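PDB 1OLT: oxygen-independent coproporphyrinogen III oxidase from Escherichia coli, which catalyses the anaerobic oxidative decarboxylation of two propionate groups of coproporphyrinogen III to the vinyl groups of protoporphyrinogen IX, using a [4Fe-4S] cluster and S-adenosyl-L-methionine. Local coordinates for residues F36-Q39 with A40-A44; R125-K128 with L129-N133; E188-I191 with F192-N196; P387-Q391 with W392-F396; L407-L410 with A411-G414. All blocks are in the same frame, centred on the assembly; numbering follows the deposited sequence. Where two conformers were deposited one is given.

Interaction 1. Residues F36-Q39 with A40-A44; sequences FGEQ and AFLQA
The first turn of helix 38-45 carries this contact, with G37 at the N-cap and F36 just before it folded back against A40. The methyl CB of A40 sits over one face of the F36 ring, 3.6 Å from its centroid and 19° off the ring normal. This is a CH-pi contact. It is offset toward the rim, and the closest pair is F36 CE2 and A40 CB at 3.4 Å. F36 reaches there because its CG lies anti to the backbone N (chi1 -172°). F41 CB lies near the same ring. The G37 carbonyl opens the helical bonding: F41 N donates to G37 O at 3.1 Å. L42 N and Q43 N follow on E38 O and Q39 O. L42 CD2 passes E38 OE2 at 3.8 Å, but that carboxylate has its charged partner in R96. F36 and F41 also pack on A337 of strand 335-339. The contact of A40 with F36 is thus apolar, while the charge of E38 on the same helix turn is met by R96.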
loop_
_atom_site.group_PDB
_atom_site.type_symbol
_atom_site.label_atom_id
_atom_site.label_comp_id
_atom_site.label_asym_id
_atom_site.label_seq_id
_atom_site.Cartn_x
_atom_site.Cartn_y
_atom_site.Cartn_z
ATOM N N PHE A 36 -3.744 -10.659 -21.691
ATOM C CA PHE A 36 -4.940 -10.597 -20.841
ATOM C C PHE A 36 -5.859 -9.472 -21.303
ATOM O O PHE A 36 -5.571 -8.266 -21.145
ATOM C CB PHE A 36 -4.550 -10.375 -19.369
ATOM C CG PHE A 36 -5.699 -10.485 -18.401
ATOM C CD1 PHE A 36 -6.539 -9.411 -18.163
ATOM C CD2 PHE A 36 -5.913 -11.659 -17.680
ATOM C CE1 PHE A 36 -7.612 -9.502 -17.230
ATOM C CE2 PHE A 36 -6.991 -11.748 -16.761
ATOM C CZ PHE A 36 -7.833 -10.670 -16.556
ATOM N N GLY A 37 -6.968 -9.877 -21.852
ATOM C CA GLY A 37 -7.867 -8.971 -22.501
ATOM C C GLY A 37 -9.218 -8.843 -21.806
ATOM O O GLY A 37 -9.474 -9.303 -20.675
ATOM N N GLU A 38 -10.103 -8.224 -22.556
ATOM C CA GLU A 38 -11.388 -7.831 -22.068
ATOM C C GLU A 38 -12.209 -9.008 -21.699
ATOM O O GLU A 38 -12.967 -8.932 -20.742
ATOM C CB GLU A 38 -12.094 -7.059 -23.145
ATOM C CG GLU A 38 -13.418 -6.486 -22.723
ATOM C CD GLU A 38 -13.339 -5.519 -21.555
ATOM O OE1 GLU A 38 -12.252 -4.993 -21.186
ATOM O OE2 GLU A 38 -14.412 -5.262 -21.016
ATOM N N GLN A 39 -12.089 -10.126 -22.414
ATOM C CA GLN A 39 -12.961 -11.200 -22.041
ATOM C C GLN A 39 -12.502 -11.757 -20.673
ATOM O O GLN A 39 -13.317 -12.148 -19.844
ATOM C CB GLN A 39 -13.087 -12.268 -23.203
ATOM C CG GLN A 39 -13.812 -11.700 -24.487
ATOM C CD GLN A 39 -15.203 -11.099 -24.191
ATOM O OE1 GLN A 39 -16.076 -11.808 -23.687
ATOM N NE2 GLN A 39 -15.399 -9.810 -24.500
ATOM N N ALA A 40 -11.186 -11.852 -20.473
ATOM C CA ALA A 40 -10.673 -12.472 -19.249
ATOM C C ALA A 40 -11.150 -11.629 -18.118
ATOM O O ALA A 40 -11.532 -12.126 -17.078
ATOM C CB ALA A 40 -9.142 -12.534 -19.255
ATOM N N PHE A 41 -11.207 -10.319 -18.355
ATOM C CA PHE A 41 -11.661 -9.415 -17.347
ATOM C C PHE A 41 -13.129 -9.669 -17.019
ATOM O O PHE A 41 -13.537 -9.679 -15.858
ATOM C CB PHE A 41 -11.440 -7.930 -17.797
ATOM C CG PHE A 41 -11.783 -6.955 -16.787
ATOM C CD1 PHE A 41 -10.904 -6.674 -15.783
ATOM C CD2 PHE A 41 -12.996 -6.304 -16.806
ATOM C CE1 PHE A 41 -11.205 -5.724 -14.798
ATOM C CE2 PHE A 41 -13.330 -5.347 -15.813
ATOM C CZ PHE A 41 -12.444 -5.059 -14.822
ATOM N N LEU A 42 -13.932 -9.813 -18.046
ATOM C CA LEU A 42 -15.355 -10.042 -17.823
ATOM C C LEU A 42 -15.592 -11.396 -17.123
ATOM O O LEU A 42 -16.437 -11.465 -16.251
ATOM C CB LEU A 42 -16.114 -9.975 -19.124
ATOM C CG LEU A 42 -16.050 -8.584 -19.776
ATOM C CD1 LEU A 42 -16.834 -8.669 -21.095
ATOM C CD2 LEU A 42 -16.626 -7.508 -18.921
ATOM N N GLN A 43 -14.835 -12.431 -17.484
ATOM C CA GLN A 43 -14.922 -13.721 -16.774
ATOM C C GLN A 43 -14.544 -13.557 -15.308
ATOM O O GLN A 43 -15.146 -14.196 -14.448
ATOM C CB GLN A 43 -13.997 -14.768 -17.392
ATOM C CG GLN A 43 -14.459 -15.312 -18.692
ATOM C CD GLN A 43 -13.548 -16.501 -19.203
ATOM O OE1 GLN A 43 -12.672 -16.992 -18.454
ATOM N NE2 GLN A 43 -13.773 -16.949 -20.460
ATOM N N ALA A 44 -13.575 -12.662 -15.006
ATOM C CA ALA A 44 -13.164 -12.435 -13.625
ATOM C C ALA A 44 -14.287 -11.773 -12.840
ATOM O O ALA A 44 -14.574 -12.133 -11.681
ATOM C CB ALA A 44 -11.923 -11.579 -13.572
#

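Interaction 2. Residues R125-K128 with L129-N133; sequences RLMK and LLREN
L126 and L130 meet at an angle, CG of L126 standing 4.1 Å from CD1 of L130. M127 and R131 also approach at a slant. In the conformer given, M127 bends at chi2 and chi3, which swings its CE to 3.9 Å from R131 NE. R131 uses its NH2 on the carbonyl of E162 and makes a cation-pi contact with F136. These pairs are i to i+4 neighbours on helix 120-133 of the radical SAM core. The helix packs against strand 105-112, where L126, M127 and L130 all touch W110. K128 and E132, again i to i+4, lie side by side and point the same way. In this conformer the K128 chain is extended as far as CE, and CE comes 3.6 Å from E132 OE2. The charged ends stay apart, with K128 NZ 4.4 Å from E132 OE2, beyond a salt bridge. Near the end of the helix, N133 ND2 turns back to L129 O at 2.8 Å, in the carbonyl plane and on a lone pair.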
loop_
_atom_site.group_PDB
_atom_site.type_symbol
_atom_site.label_atom_id
_atom_site.label_comp_id
_atom_site.label_asym_id
_atom_site.label_seq_id
_atom_site.Cartn_x
_atom_site.Cartn_y
_atom_site.Cartn_z
ATOM N N ARG A 125 -17.068 16.400 -7.354
ATOM C CA ARG A 125 -17.453 15.807 -8.630
ATOM C C ARG A 125 -17.128 14.276 -8.690
ATOM O O ARG A 125 -17.936 13.473 -9.145
ATOM C CB ARG A 125 -16.786 16.517 -9.808
ATOM C CG ARG A 125 -17.138 15.954 -11.192
ATOM C CD ARG A 125 -16.351 16.604 -12.359
ATOM N NE ARG A 125 -16.596 15.851 -13.575
ATOM C CZ ARG A 125 -15.883 15.970 -14.669
ATOM N NH1 ARG A 125 -14.870 16.809 -14.723
ATOM N NH2 ARG A 125 -16.197 15.235 -15.749
ATOM N N LEU A 126 -15.932 13.906 -8.303
ATOM C CA LEU A 126 -15.555 12.537 -8.341
ATOM C C LEU A 126 -16.330 11.689 -7.382
ATOM O O LEU A 126 -16.743 10.579 -7.751
ATOM C CB LEU A 126 -14.056 12.382 -8.148
ATOM C CG LEU A 126 -13.488 10.974 -8.199
ATOM C CD1 LEU A 126 -13.880 10.201 -9.455
ATOM C CD2 LEU A 126 -12.035 11.045 -8.080
ATOM N N MET A 127 -16.500 12.159 -6.132
ATOM C CA MET A 127 -17.262 11.398 -5.165
ATOM C C MET A 127 -18.692 11.142 -5.640
ATOM O O MET A 127 -19.253 10.087 -5.454
ATOM C CB MET A 127 -17.298 12.088 -3.819
ATOM C CG MET A 127 -16.071 11.947 -3.042
ATOM S SD MET A 127 -15.633 10.174 -2.771
ATOM C CE MET A 127 -17.135 9.506 -2.388
ATOM N N LYS A 128 -19.284 12.163 -6.249
ATOM C CA LYS A 128 -20.643 12.100 -6.769
ATOM C C LYS A 128 -20.739 11.070 -7.894
ATOM O O LYS A 128 -21.688 10.276 -7.932
ATOM C CB LYS A 128 -21.122 13.504 -7.229
ATOM C CG LYS A 128 -22.530 13.550 -7.873
ATOM C CD LYS A 128 -22.893 14.969 -8.385
ATOM C CE LYS A 128 -24.305 15.012 -8.989
ATOM N NZ LYS A 128 -25.032 16.258 -8.552
ATOM N N LEU A 129 -19.757 11.043 -8.786
ATOM C CA LEU A 129 -19.722 10.016 -9.851
ATOM C C LEU A 129 -19.682 8.587 -9.254
ATOM O O LEU A 129 -20.346 7.674 -9.736
ATOM C CB LEU A 129 -18.483 10.168 -10.713
ATOM C CG LEU A 129 -18.533 11.299 -11.725
ATOM C CD1 LEU A 129 -17.147 11.496 -12.272
ATOM C CD2 LEU A 129 -19.536 10.961 -12.800
ATOM N N LEU A 130 -18.901 8.430 -8.211
ATOM C CA LEU A 130 -18.689 7.114 -7.571
ATOM C C LEU A 130 -19.985 6.703 -6.862
ATOM O O LEU A 130 -20.421 5.573 -7.038
ATOM C CB LEU A 130 -17.479 7.175 -6.602
ATOM C CG LEU A 130 -16.147 7.255 -7.297
ATOM C CD1 LEU A 130 -15.028 7.639 -6.336
ATOM C CD2 LEU A 130 -15.819 5.955 -8.078
ATOM N N ARG A 131 -20.577 7.601 -6.053
ATOM C CA ARG A 131 -21.781 7.330 -5.259
ATOM C C ARG A 131 -22.992 7.064 -6.128
ATOM O O ARG A 131 -23.837 6.309 -5.742
ATOM C CB ARG A 131 -22.213 8.508 -4.323
ATOM C CG ARG A 131 -21.268 8.659 -3.136
ATOM C CD ARG A 131 -21.777 9.545 -1.985
ATOM N NE ARG A 131 -20.723 9.669 -0.950
ATOM C CZ ARG A 131 -20.476 8.816 0.075
ATOM N NH1 ARG A 131 -21.178 7.683 0.291
ATOM N NH2 ARG A 131 -19.487 9.127 0.907
ATOM N N GLU A 132 -23.075 7.722 -7.263
ATOM C CA GLU A 132 -24.215 7.521 -8.130
ATOM C C GLU A 132 -24.060 6.321 -9.007
ATOM O O GLU A 132 -25.037 5.899 -9.564
ATOM C CB GLU A 132 -24.471 8.769 -9.005
ATOM C CG GLU A 132 -25.004 9.886 -8.116
ATOM C CD GLU A 132 -25.392 11.139 -8.898
ATOM O OE1 GLU A 132 -24.942 11.287 -10.069
ATOM O OE2 GLU A 132 -26.099 11.965 -8.280
ATOM N N ASN A 133 -22.857 5.778 -9.164
ATOM C CA ASN A 133 -22.667 4.639 -10.051
ATOM C C ASN A 133 -22.361 3.302 -9.370
ATOM O O ASN A 133 -22.423 2.272 -10.022
ATOM C CB ASN A 133 -21.591 4.957 -11.084
ATOM C CG ASN A 133 -22.131 5.876 -12.147
ATOM O OD1 ASN A 133 -22.874 5.428 -12.958
ATOM N ND2 ASN A 133 -21.803 7.200 -12.086
#

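Interaction 3. Residues E188-I191 with F192-N196; sequences EEFI and FALLN
E188 and F192 run alongside each other on the first turns of helix 188-200, in the radical SAM core. The E188 chain is fully extended, with CG anti to the backbone N. Its CG meets the F192 ring at CE1, 4.0 Å away, and the carboxylate and ring planes differ by 41°. The same ring turns its edge to the backbone: F192 CD1 is 3.3 Å from E188 O, which lies near the ring plane. That oxygen also accepts F192 N at 3.1 Å.

Two residues further along, F190 and L194 form the second pair. Both have CG trans to N, with chi1 of -174° and -164°. The F190 ring leans along the helix, and its CE2 comes 4.1 Å from L194 CD2. The two side chains meet at a slant. L194 CB also sits 3.3 Å from F190 O. I191 and L194 turn inward, both onto M169 of strand 166-172 and P148. F192 and L195 touch L232 of helix 219-232.

The backbone is held by i to i+4 bonds, such as L194 N to F190 O at 2.8 Å. I191, L194 and L195 are the buried side chains. F190 with L194 is an apolar pair, whereas E188 meets F192 by van der Waals contact of its methylene CG with the ring.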
loop_
_atom_site.group_PDB
_atom_site.type_symbol
_atom_site.label_atom_id
_atom_site.label_comp_id
_atom_site.label_asym_id
_atom_site.label_seq_id
_atom_site.Cartn_x
_atom_site.Cartn_y
_atom_site.Cartn_z
ATOM N N GLU A 188 6.483 22.642 9.373
ATOM C CA GLU A 188 6.237 21.696 10.464
ATOM C C GLU A 188 4.996 22.124 11.265
ATOM O O GLU A 188 4.173 21.281 11.661
ATOM C CB GLU A 188 7.431 21.658 11.396
ATOM C CG GLU A 188 7.269 20.707 12.564
ATOM C CD GLU A 188 8.534 20.635 13.430
ATOM O OE1 GLU A 188 9.619 20.331 12.921
ATOM O OE2 GLU A 188 8.443 20.956 14.568
ATOM N N GLU A 189 4.836 23.412 11.495
ATOM C CA GLU A 189 3.663 23.894 12.242
ATOM C C GLU A 189 2.406 23.606 11.520
ATOM O O GLU A 189 1.385 23.243 12.125
ATOM C CB GLU A 189 3.756 25.391 12.568
ATOM C CG GLU A 189 4.842 25.696 13.554
ATOM C CD GLU A 189 4.513 25.208 14.951
ATOM O OE1 GLU A 189 3.301 25.165 15.314
ATOM O OE2 GLU A 189 5.479 24.850 15.695
ATOM N N PHE A 190 2.444 23.712 10.202
ATOM C CA PHE A 190 1.266 23.402 9.428
ATOM C C PHE A 190 0.953 21.890 9.423
ATOM O O PHE A 190 -0.225 21.488 9.424
ATOM C CB PHE A 190 1.388 23.933 8.008
ATOM C CG PHE A 190 0.131 23.750 7.214
ATOM C CD1 PHE A 190 -0.970 24.550 7.460
ATOM C CD2 PHE A 190 0.035 22.751 6.292
ATOM C CE1 PHE A 190 -2.134 24.375 6.745
ATOM C CE2 PHE A 190 -1.138 22.562 5.597
ATOM C CZ PHE A 190 -2.219 23.403 5.845
ATOM N N ILE A 191 1.978 21.054 9.379
ATOM C CA ILE A 191 1.740 19.621 9.508
ATOM C C ILE A 191 1.017 19.283 10.795
ATOM O O ILE A 191 0.046 18.492 10.780
ATOM C CB ILE A 191 3.007 18.818 9.305
ATOM C CG1 ILE A 191 3.426 18.901 7.840
ATOM C CG2 ILE A 191 2.812 17.360 9.671
ATOM C CD1 ILE A 191 4.873 18.412 7.592
ATOM N N PHE A 192 1.477 19.842 11.906
ATOM C CA PHE A 192 0.816 19.640 13.204
ATOM C C PHE A 192 -0.614 20.189 13.176
ATOM O O PHE A 192 -1.548 19.533 13.665
ATOM C CB PHE A 192 1.584 20.336 14.320
ATOM C CG PHE A 192 2.651 19.473 14.916
ATOM C CD1 PHE A 192 3.804 19.192 14.183
ATOM C CD2 PHE A 192 2.518 18.955 16.200
ATOM C CE1 PHE A 192 4.806 18.370 14.679
ATOM C CE2 PHE A 192 3.507 18.132 16.716
ATOM C CZ PHE A 192 4.657 17.808 15.947
ATOM N N ALA A 193 -0.799 21.384 12.592
ATOM C CA ALA A 193 -2.148 21.939 12.517
ATOM C C ALA A 193 -3.100 21.037 11.719
ATOM O O ALA A 193 -4.239 20.814 12.085
ATOM C CB ALA A 193 -2.128 23.362 11.891
ATOM N N LEU A 194 -2.616 20.533 10.619
ATOM C CA LEU A 194 -3.420 19.747 9.742
ATOM C C LEU A 194 -3.830 18.442 10.403
ATOM O O LEU A 194 -5.007 18.080 10.388
ATOM C CB LEU A 194 -2.635 19.457 8.473
ATOM C CG LEU A 194 -3.360 18.957 7.241
ATOM C CD1 LEU A 194 -4.362 19.938 6.723
ATOM C CD2 LEU A 194 -2.309 18.634 6.137
ATOM N N LEU A 195 -2.872 17.738 11.006
ATOM C CA LEU A 195 -3.201 16.445 11.637
ATOM C C LEU A 195 -4.072 16.610 12.861
ATOM O O LEU A 195 -5.029 15.843 13.061
ATOM C CB LEU A 195 -1.920 15.635 11.905
ATOM C CG LEU A 195 -2.129 14.213 12.409
ATOM C CD1 LEU A 195 -0.982 13.297 11.867
ATOM C CD2 LEU A 195 -2.174 14.138 13.996
ATOM N N ASN A 196 -3.798 17.605 13.673
ATOM C CA ASN A 196 -4.649 17.858 14.811
ATOM C C ASN A 196 -6.100 18.327 14.432
ATOM O O ASN A 196 -7.055 17.968 15.080
ATOM C CB ASN A 196 -3.927 18.782 15.790
ATOM C CG ASN A 196 -2.792 18.029 16.566
ATOM O OD1 ASN A 196 -1.611 18.370 16.466
ATOM N ND2 ASN A 196 -3.182 16.958 17.302
#

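Interaction 4. Residues P387-Q391 with W392-F396; sequences PIEQQ and WDLLF. Unlike the reference sequence in segment 387-391: Q390 (reference Lys). Unlike the reference sequence in segment 392-396: L395 (reference His).
E389 has CG anti to its own carbonyl carbon (chi1 -65°) and is extended beyond it, which carries its carboxylate across the turn to the backbone of F396. The turn is a Schellman motif that ends helix 385-391 in the HemN C-terminal domain. D393 is the C-prime residue, with positive phi. L394 N bonds to E389 O at 3.2 Å, and D393 N bonds to Q390 O from above the carbonyl plane. Before the turn, W392 N still makes the helical bond to I388 O.

E389 OE2 accepts F396 N at 2.9 Å and a straight 167°, using its anti lone pair. L395 is the N-cap residue of helix 396-399, so this carboxylate meets an N-H at the start of the next helix. The negative charge there probably suits the helix N-terminus. On the way, E389 CG passes L394 CD2 at 3.7 Å, the two side chains crossing at about a right angle.

I388 CG2 faces three neighbours: W392 CD1 at 4.2 Å, L394 CD2 at 4.1 Å and the edge of the F396 ring. F396 also stacks on Y385. The W392 indole reaches helix 365-380 at C368, I369 and D372. Q391 lies alongside the indole, its amide turned 30° from the ring plane. W392 NE1 is buried here without a partner in the model, and Q391 OE1 is 3.7 Å from it.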
loop_
_atom_site.group_PDB
_atom_site.type_symbol
_atom_site.label_atom_id
_atom_site.label_comp_id
_atom_site.label_asym_id
_atom_site.label_seq_id
_atom_site.Cartn_x
_atom_site.Cartn_y
_atom_site.Cartn_z
ATOM N N PRO A 387 -5.893 -26.013 7.240
ATOM C CA PRO A 387 -6.826 -25.221 6.398
ATOM C C PRO A 387 -6.484 -25.164 4.887
ATOM O O PRO A 387 -7.387 -25.289 4.047
ATOM C CB PRO A 387 -6.756 -23.822 7.018
ATOM C CG PRO A 387 -6.412 -24.094 8.483
ATOM C CD PRO A 387 -5.443 -25.257 8.430
ATOM N N ILE A 388 -5.207 -24.980 4.550
ATOM C CA ILE A 388 -4.790 -25.004 3.143
ATOM C C ILE A 388 -5.023 -26.408 2.530
ATOM O O ILE A 388 -5.570 -26.542 1.428
ATOM C CB ILE A 388 -3.340 -24.467 3.001
ATOM C CG1 ILE A 388 -3.385 -22.946 3.175
ATOM C CG2 ILE A 388 -2.742 -24.824 1.641
ATOM C CD1 ILE A 388 -2.101 -22.270 3.090
ATOM N N GLU A 389 -4.676 -27.437 3.282
ATOM C CA GLU A 389 -4.957 -28.841 2.888
ATOM C C GLU A 389 -6.447 -29.173 2.618
ATOM O O GLU A 389 -6.754 -29.987 1.732
ATOM C CB GLU A 389 -4.419 -29.786 3.949
ATOM C CG GLU A 389 -2.906 -29.737 4.059
ATOM C CD GLU A 389 -2.357 -30.810 4.965
ATOM O OE1 GLU A 389 -2.937 -31.010 6.057
ATOM O OE2 GLU A 389 -1.352 -31.452 4.588
ATOM N N GLN A 390 -7.354 -28.549 3.381
ATOM C CA GLN A 390 -8.800 -28.760 3.212
ATOM C C GLN A 390 -9.283 -28.024 1.979
ATOM O O GLN A 390 -9.743 -28.645 1.014
ATOM C CB GLN A 390 -9.602 -28.275 4.432
ATOM C CG GLN A 390 -11.132 -28.087 4.154
ATOM C CD GLN A 390 -11.992 -28.243 5.392
ATOM O OE1 GLN A 390 -11.594 -27.835 6.481
ATOM N NE2 GLN A 390 -13.175 -28.839 5.228
ATOM N N GLN A 391 -9.170 -26.696 2.017
ATOM C CA GLN A 391 -9.645 -25.851 0.918
ATOM C C GLN A 391 -9.193 -26.313 -0.474
ATOM O O GLN A 391 -9.985 -26.277 -1.421
ATOM C CB GLN A 391 -9.201 -24.387 1.110
ATOM C CG GLN A 391 -10.089 -23.345 0.382
ATOM C CD GLN A 391 -9.444 -21.949 0.340
ATOM O OE1 GLN A 391 -9.484 -21.263 -0.696
ATOM N NE2 GLN A 391 -8.848 -21.532 1.462
ATOM N N TRP A 392 -7.929 -26.749 -0.583
ATOM C CA TRP A 392 -7.307 -27.085 -1.869
ATOM C C TRP A 392 -7.039 -28.590 -2.105
ATOM O O TRP A 392 -6.415 -28.946 -3.096
ATOM C CB TRP A 392 -5.999 -26.315 -2.011
ATOM C CG TRP A 392 -6.179 -24.830 -2.071
ATOM C CD1 TRP A 392 -5.827 -23.924 -1.112
ATOM C CD2 TRP A 392 -6.749 -24.071 -3.154
ATOM N NE1 TRP A 392 -6.136 -22.654 -1.530
ATOM C CE2 TRP A 392 -6.705 -22.712 -2.780
ATOM C CE3 TRP A 392 -7.278 -24.404 -4.413
ATOM C CZ2 TRP A 392 -7.191 -21.680 -3.610
ATOM C CZ3 TRP A 392 -7.761 -23.380 -5.237
ATOM C CH2 TRP A 392 -7.706 -22.032 -4.827
ATOM N N ASP A 393 -7.511 -29.450 -1.204
ATOM C CA ASP A 393 -7.399 -30.922 -1.339
ATOM C C ASP A 393 -5.949 -31.348 -1.666
ATOM O O ASP A 393 -5.671 -32.044 -2.667
ATOM C CB ASP A 393 -8.412 -31.463 -2.382
ATOM C CG ASP A 393 -8.650 -32.985 -2.254
ATOM O OD1 ASP A 393 -7.765 -33.789 -2.621
ATOM O OD2 ASP A 393 -9.704 -33.479 -1.790
ATOM N N LEU A 394 -5.019 -30.919 -0.821
ATOM C CA LEU A 394 -3.621 -31.328 -0.973
ATOM C C LEU A 394 -3.007 -31.753 0.357
ATOM O O LEU A 394 -3.577 -31.491 1.421
ATOM C CB LEU A 394 -2.821 -30.191 -1.671
ATOM C CG LEU A 394 -2.135 -28.954 -1.011
ATOM C CD1 LEU A 394 -2.566 -27.731 -1.739
ATOM C CD2 LEU A 394 -2.321 -28.743 0.491
ATOM N N LEU A 395 -1.869 -32.443 0.292
ATOM C CA LEU A 395 -1.048 -32.709 1.482
ATOM C C LEU A 395 0.180 -31.817 1.385
ATOM O O LEU A 395 0.961 -31.939 0.459
ATOM C CB LEU A 395 -0.638 -34.195 1.598
ATOM C CG LEU A 395 -0.098 -34.546 3.005
ATOM C CD1 LEU A 395 -1.234 -34.989 3.966
ATOM C CD2 LEU A 395 1.035 -35.592 2.971
ATOM N N PHE A 396 0.321 -30.909 2.344
ATOM C CA PHE A 396 1.314 -29.861 2.309
ATOM C C PHE A 396 2.727 -30.293 2.039
ATOM O O PHE A 396 3.406 -29.651 1.204
ATOM C CB PHE A 396 1.337 -29.111 3.620
ATOM C CG PHE A 396 1.817 -27.703 3.467
ATOM C CD1 PHE A 396 0.918 -26.696 3.219
ATOM C CD2 PHE A 396 3.171 -27.399 3.542
ATOM C CE1 PHE A 396 1.344 -25.391 3.056
ATOM C CE2 PHE A 396 3.628 -26.079 3.389
ATOM C CZ PHE A 396 2.708 -25.076 3.150
#

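Interaction 5. Residues L407-L410 with A411-G414; sequences LAPL and AKDG
A411 and L407 are joined by the backbone bond from A411 N to L407 O, 2.9 Å long, in the last turns of helix 401-412. K412 N repeats it on A408 O. The helix ends in a Schellman motif at G414, whose phi is positive (84°), in the HemN C-terminal domain. Close packing lies on the inner side. A411 CB is 3.4 Å from A408 O and also rests on V416 and V418 of strand 416-418. L407 is buried and touches C439. L410, in the conformer given, is buried against N435 and I436 of helix 433-438.

The other side is open to solvent at K412, yet its chain folds closely back on P409. K412 CG takes the position between backbone N and carbonyl carbon (chi1 56°). That puts K412 CG 3.1 Å from P409 O. The chain then bends at chi3 and chi4, curling its amine back over the proline, with K412 NZ 3.3 Å from P409 CA. P409 has no N-H to give, which kinks the helix there.

The bonding also slackens at the end. D413 N reaches P409 O at 3.2 Å, and its second bond to L410 O is weak. The D413 carboxylate has its partner outside the turn: D413 OD2 is hydrogen-bonded to Y16 OH.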
loop_
_atom_site.group_PDB
_atom_site.type_symbol
_atom_site.label_atom_id
_atom_site.label_comp_id
_atom_site.label_asym_id
_atom_site.label_seq_id
_atom_site.Cartn_x
_atom_site.Cartn_y
_atom_site.Cartn_z
ATOM N N LEU A 407 13.286 -23.784 2.604
ATOM C CA LEU A 407 13.002 -23.270 3.939
ATOM C C LEU A 407 13.948 -23.787 5.024
ATOM O O LEU A 407 14.215 -23.083 5.989
ATOM C CB LEU A 407 11.546 -23.613 4.337
ATOM C CG LEU A 407 10.919 -22.856 5.531
ATOM C CD1 LEU A 407 10.886 -21.359 5.303
ATOM C CD2 LEU A 407 9.493 -23.332 5.827
ATOM N N ALA A 408 14.434 -25.017 4.874
ATOM C CA ALA A 408 15.211 -25.686 5.931
ATOM C C ALA A 408 16.380 -24.847 6.469
ATOM O O ALA A 408 16.471 -24.616 7.672
ATOM C CB ALA A 408 15.719 -27.064 5.443
ATOM N N PRO A 409 17.259 -24.361 5.594
ATOM C CA PRO A 409 18.378 -23.529 6.058
ATOM C C PRO A 409 17.916 -22.317 6.897
ATOM O O PRO A 409 18.533 -22.002 7.913
ATOM C CB PRO A 409 19.093 -23.101 4.760
ATOM C CG PRO A 409 18.198 -23.524 3.609
ATOM C CD PRO A 409 17.260 -24.536 4.128
ATOM N N LEU A 410 16.840 -21.670 6.454
ATOM C CA LEU A 410 16.230 -20.566 7.193
ATOM C C LEU A 410 15.738 -21.003 8.595
ATOM O O LEU A 410 15.971 -20.313 9.586
ATOM C CB LEU A 410 15.085 -19.920 6.354
ATOM C CG LEU A 410 15.509 -18.870 5.306
ATOM C CD1 LEU A 410 16.153 -19.513 4.078
ATOM C CD2 LEU A 410 14.329 -17.993 4.877
ATOM N N ALA A 411 15.079 -22.162 8.652
ATOM C CA ALA A 411 14.548 -22.747 9.904
ATOM C C ALA A 411 15.644 -23.125 10.902
ATOM O O ALA A 411 15.459 -22.985 12.114
ATOM C CB ALA A 411 13.707 -23.995 9.605
ATOM N N LYS A 412 16.770 -23.633 10.396
ATOM C CA LYS A 412 17.891 -23.976 11.268
ATOM C C LYS A 412 18.554 -22.699 11.795
ATOM O O LYS A 412 19.149 -22.712 12.846
ATOM C CB LYS A 412 18.896 -24.965 10.610
ATOM C CG LYS A 412 19.535 -24.578 9.261
ATOM C CD LYS A 412 20.834 -25.461 8.936
ATOM C CE LYS A 412 20.593 -26.684 7.960
ATOM N NZ LYS A 412 19.741 -26.453 6.705
ATOM N N ASP A 413 18.375 -21.588 11.075
ATOM C CA ASP A 413 18.848 -20.267 11.504
ATOM C C ASP A 413 17.902 -19.538 12.482
ATOM O O ASP A 413 18.223 -18.434 12.939
ATOM C CB ASP A 413 19.079 -19.369 10.277
ATOM C CG ASP A 413 20.496 -19.436 9.762
ATOM O OD1 ASP A 413 21.428 -19.796 10.541
ATOM O OD2 ASP A 413 20.754 -19.134 8.582
ATOM N N GLY A 414 16.747 -20.133 12.796
ATOM C CA GLY A 414 15.869 -19.587 13.823
ATOM C C GLY A 414 14.932 -18.482 13.322
ATOM O O GLY A 414 14.283 -17.818 14.131
#

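How the interactions relate
All five contacts are local and partly buried, and none touches another. Interactions 2 and 3 belong to helices of the radical SAM core, their centres about 30 Å apart, and both press apolar side chains on core strands. Interaction 3 comes nearest to a cofactor, with L194 about 9 Å from an S-adenosylmethionine. Interaction 1 starts a helix and is the one with a CH-pi contact. Interactions 4 and 5 share the HemN C-terminal domain, about 7 Å apart at their nearest atoms, and both finish a helix with a Schellman motif. Interaction 4 adds a side-chain bond to backbone, whereas interaction 5 relies on backbone bonds. Lysines on the exposed surface mark interactions 2 and 5.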